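Local coordinates for Cow rumen GH26 endo-mannanase (Metagenome, PDB 6UEH), which is an endo-beta-1,4-mannanase of glycoside hydrolase family 26 that probably cleaves internal mannosidic linkages in mannans such as galactomannan, at residues 437-442 and 473-478. Numbering follows the deposited sequence.
Sequences NLIIEH and SDYCIT
Tyr475 and Ile439 form a CH-pi contact on the outer layer of a TIM barrel, where the short helix 435-441 meets the turn leading into the last barrel strand, 476-477. It is a compact example of a tyrosine serving both halves of its character, greasy ring and polar hydroxyl, against one helical turn.

The apolar part comes first. Ile439 lays CG1 over one face of the Tyr475 ring, 4.0 Å from its centroid. The approach is 17° off the ring normal, displaced toward the rim. The CD1 of Ile439 runs on past the ring to the stem, 3.8 Å from Tyr475 CB, so the two side chains lie antiparallel alongside one another. Leu438 approaches obliquely, its CB 4.1 Å from Tyr475 CE2, and its buried side chain also packs on Pro433, Trp445 and Ile169 of the neighbouring strand 169-174.

The turn fixes the backbone from which the ring projects. Ser473 to Cys476 is a type I beta turn, closed by a backbone hydrogen bond from Cys476 N to Ser473 O, and Ser473 OG accepts from Tyr475 N at 3.1 Å in an ST turn. With CG anti to the backbone N (chi1 -177°), the tyrosine reaches out to the helix while its backbone pairs with Ile169.

The polar link is indirect: one water joins the hydroxyl to the last turn of the helix, which closes in a Schellman motif with His442 at positive phi. A leucine in place of Tyr475 would probably cost Ile439 the flat face beneath its CG1 and deprive the water of its phenolic partner. That water donates two hydrogen bonds, one to Tyr475 OH at 2.8 Å and the other to Leu438 O at 3.0 Å.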
ATOM      1  N   ASN A 437      11.052  -8.440 -10.194  1.00 19.69           N
ATOM      2  CA  ASN A 437      10.264  -7.247 -10.476  1.00 17.66           C
ATOM      3  C   ASN A 437      10.452  -6.187  -9.396  1.00 17.38           C
ATOM      4  O   ASN A 437      10.519  -4.995  -9.692  1.00 17.68           O
ATOM      5  CB  ASN A 437       8.783  -7.599 -10.617  1.00 18.93           C
ATOM      6  CG  ASN A 437       8.488  -8.388 -11.879  1.00 20.06           C
ATOM      7  OD1 ASN A 437       9.197  -8.269 -12.878  1.00 18.36           O
ATOM      8  ND2 ASN A 437       7.433  -9.195 -11.842  1.00 20.65           N
ATOM      9  N   LEU A 438      10.539  -6.629  -8.144  1.00 16.92           N
ATOM     10  CA  LEU A 438      10.747  -5.722  -7.017  1.00 16.73           C
ATOM     11  C   LEU A 438      12.083  -4.995  -7.126  1.00 18.96           C
ATOM     12  O   LEU A 438      12.171  -3.789  -6.886  1.00 17.62           O
ATOM     13  CB  LEU A 438      10.682  -6.487  -5.690  1.00 19.06           C
ATOM     14  CG  LEU A 438       9.335  -7.084  -5.279  1.00 18.50           C
ATOM     15  CD1 LEU A 438       9.478  -7.883  -3.995  1.00 17.97           C
ATOM     16  CD2 LEU A 438       8.291  -5.990  -5.113  1.00 15.31           C
ATOM     17  N   ILE A 439      13.121  -5.739  -7.487  1.00 17.99           N
ATOM     18  CA  ILE A 439      14.472  -5.197  -7.547  1.00 18.83           C
ATOM     19  C   ILE A 439      14.662  -4.273  -8.749  1.00 20.02           C
ATOM     20  O   ILE A 439      15.143  -3.149  -8.611  1.00 22.08           O
ATOM     21  CB  ILE A 439      15.517  -6.329  -7.596  1.00 19.34           C
ATOM     22  CG1 ILE A 439      15.443  -7.165  -6.311  1.00 18.84           C
ATOM     23  CG2 ILE A 439      16.915  -5.757  -7.789  1.00 20.41           C
ATOM     24  CD1 ILE A 439      16.278  -8.424  -6.340  1.00 22.81           C
ATOM     25  N   ILE A 440      14.280  -4.753  -9.926  1.00 19.67           N
ATOM     26  CA  ILE A 440      14.444  -3.986 -11.155  1.00 22.83           C
ATOM     27  C   ILE A 440      13.643  -2.685 -11.125  1.00 20.31           C
ATOM     28  O   ILE A 440      14.131  -1.639 -11.544  1.00 21.10           O
ATOM     29  CB  ILE A 440      14.025  -4.820 -12.386  1.00 24.23           C
ATOM     30  CG1 ILE A 440      14.963  -6.018 -12.553  1.00 24.72           C
ATOM     31  CG2 ILE A 440      14.028  -3.964 -13.647  1.00 25.55           C
ATOM     32  CD1 ILE A 440      14.502  -7.020 -13.588  1.00 26.05           C
ATOM     33  N   GLU A 441      12.420  -2.745 -10.610  1.00 21.29           N
ATOM     34  CA  GLU A 441      11.534  -1.586 -10.661  1.00 20.90           C
ATOM     35  C   GLU A 441      11.637  -0.710  -9.416  1.00 20.20           C
ATOM     36  O   GLU A 441      10.979   0.327  -9.326  1.00 19.09           O
ATOM     37  CB  GLU A 441      10.090  -2.041 -10.873  1.00 18.65           C
ATOM     38  CG  GLU A 441       9.892  -2.823 -12.163  1.00 20.25           C
ATOM     39  CD  GLU A 441       8.441  -3.170 -12.429  1.00 20.59           C
ATOM     40  OE1 GLU A 441       7.550  -2.509 -11.857  1.00 20.57           O
ATOM     41  OE2 GLU A 441       8.193  -4.108 -13.215  1.00 20.85           O
ATOM     42  N   HIS A 442      12.474  -1.132  -8.471  1.00 20.02           N
ATOM     43  CA  HIS A 442      12.676  -0.407  -7.216  1.00 18.87           C
ATOM     44  C   HIS A 442      11.364  -0.196  -6.464  1.00 18.96           C
ATOM     45  O   HIS A 442      11.133   0.863  -5.884  1.00 18.09           O
ATOM     46  CB  HIS A 442      13.357   0.942  -7.473  1.00 19.82           C
ATOM     47  CG  HIS A 442      14.761   0.821  -7.971  1.00 22.43           C
ATOM     48  ND1 HIS A 442      15.847   1.280  -7.256  1.00 22.49           N
ATOM     49  CD2 HIS A 442      15.262   0.284  -9.108  1.00 23.51           C
ATOM     50  CE1 HIS A 442      16.953   1.038  -7.933  1.00 23.69           C
ATOM     51  NE2 HIS A 442      16.626   0.435  -9.062  1.00 24.28           N
ATOM     52  N   SER A 473      16.438 -15.316  -1.552  1.00 21.67           N
ATOM     53  CA  SER A 473      17.064 -14.169  -2.200  1.00 22.16           C
ATOM     54  C   SER A 473      17.785 -13.278  -1.193  1.00 21.61           C
ATOM     55  O   SER A 473      17.336 -13.127  -0.058  1.00 20.36           O
ATOM     56  CB  SER A 473      16.019 -13.352  -2.959  1.00 23.23           C
ATOM     57  OG  SER A 473      16.577 -12.145  -3.447  1.00 25.29           O
ATOM     58  N   ASP A 474      18.900 -12.684  -1.615  1.00 23.22           N
ATOM     59  CA  ASP A 474      19.631 -11.745  -0.768  1.00 23.86           C
ATOM     60  C   ASP A 474      18.780 -10.522  -0.455  1.00 22.05           C
ATOM     61  O   ASP A 474      18.956  -9.873   0.576  1.00 22.51           O
ATOM     62  CB  ASP A 474      20.937 -11.310  -1.436  1.00 27.60           C
ATOM     63  CG  ASP A 474      21.970 -12.418  -1.475  1.00 31.64           C
ATOM     64  OD1 ASP A 474      21.912 -13.317  -0.610  1.00 33.51           O
ATOM     65  OD2 ASP A 474      22.842 -12.386  -2.367  1.00 32.91           O
ATOM     66  N   TYR A 475      17.851 -10.217  -1.356  1.00 19.47           N
ATOM     67  CA  TYR A 475      16.989  -9.053  -1.211  1.00 18.30           C
ATOM     68  C   TYR A 475      15.934  -9.255  -0.120  1.00 17.33           C
ATOM     69  O   TYR A 475      15.352  -8.292   0.376  1.00 17.14           O
ATOM     70  CB  TYR A 475      16.316  -8.732  -2.551  1.00 18.07           C
ATOM     71  CG  TYR A 475      15.460  -7.485  -2.528  1.00 19.34           C
ATOM     72  CD1 TYR A 475      16.037  -6.222  -2.497  1.00 18.93           C
ATOM     73  CD2 TYR A 475      14.073  -7.572  -2.541  1.00 19.01           C
ATOM     74  CE1 TYR A 475      15.260  -5.080  -2.472  1.00 18.32           C
ATOM     75  CE2 TYR A 475      13.284  -6.433  -2.520  1.00 18.23           C
ATOM     76  CZ  TYR A 475      13.884  -5.191  -2.485  1.00 17.93           C
ATOM     77  OH  TYR A 475      13.105  -4.055  -2.463  1.00 17.46           O
ATOM     78  N   CYS A 476      15.696 -10.503   0.267  1.00 17.29           N
ATOM     79  CA  CYS A 476      14.631 -10.796   1.222  1.00 16.61           C
ATOM     80  C   CYS A 476      15.159 -11.145   2.608  1.00 17.56           C
ATOM     81  O   CYS A 476      15.999 -12.030   2.763  1.00 17.90           O
ATOM     82  CB  CYS A 476      13.755 -11.934   0.701  1.00 15.92           C
ATOM     83  SG  CYS A 476      12.412 -12.447   1.811  1.00 16.17           S
ATOM     84  N   ILE A 477      14.653 -10.439   3.613  1.00 17.25           N
ATOM     85  CA  ILE A 477      15.013 -10.701   5.000  1.00 17.07           C
ATOM     86  C   ILE A 477      14.098 -11.762   5.598  1.00 16.80           C
ATOM     87  O   ILE A 477      12.873 -11.626   5.574  1.00 16.85           O
ATOM     88  CB  ILE A 477      14.943  -9.414   5.845  1.00 16.43           C
ATOM     89  CG1 ILE A 477      16.060  -8.458   5.424  1.00 16.41           C
ATOM     90  CG2 ILE A 477      15.043  -9.735   7.329  1.00 16.45           C
ATOM     91  CD1 ILE A 477      15.984  -7.107   6.081  1.00 18.62           C
ATOM     92  N   THR A 478      14.699 -12.825   6.122  1.00 16.07           N
ATOM     93  CA  THR A 478      13.943 -13.894   6.762  1.00 15.93           C
ATOM     94  C   THR A 478      14.252 -13.905   8.258  1.00 14.73           C
ATOM     95  O   THR A 478      15.009 -13.059   8.739  1.00 13.06           O
ATOM     96  CB  THR A 478      14.263 -15.269   6.139  1.00 17.22           C
ATOM     97  OG1 THR A 478      15.616 -15.636   6.436  1.00 18.32           O
ATOM     98  CG2 THR A 478      14.077 -15.221   4.625  1.00 17.44           C
TER
HETATM   99  O   HOH W   1      13.582  -2.378  -4.598  1.00 26.72           O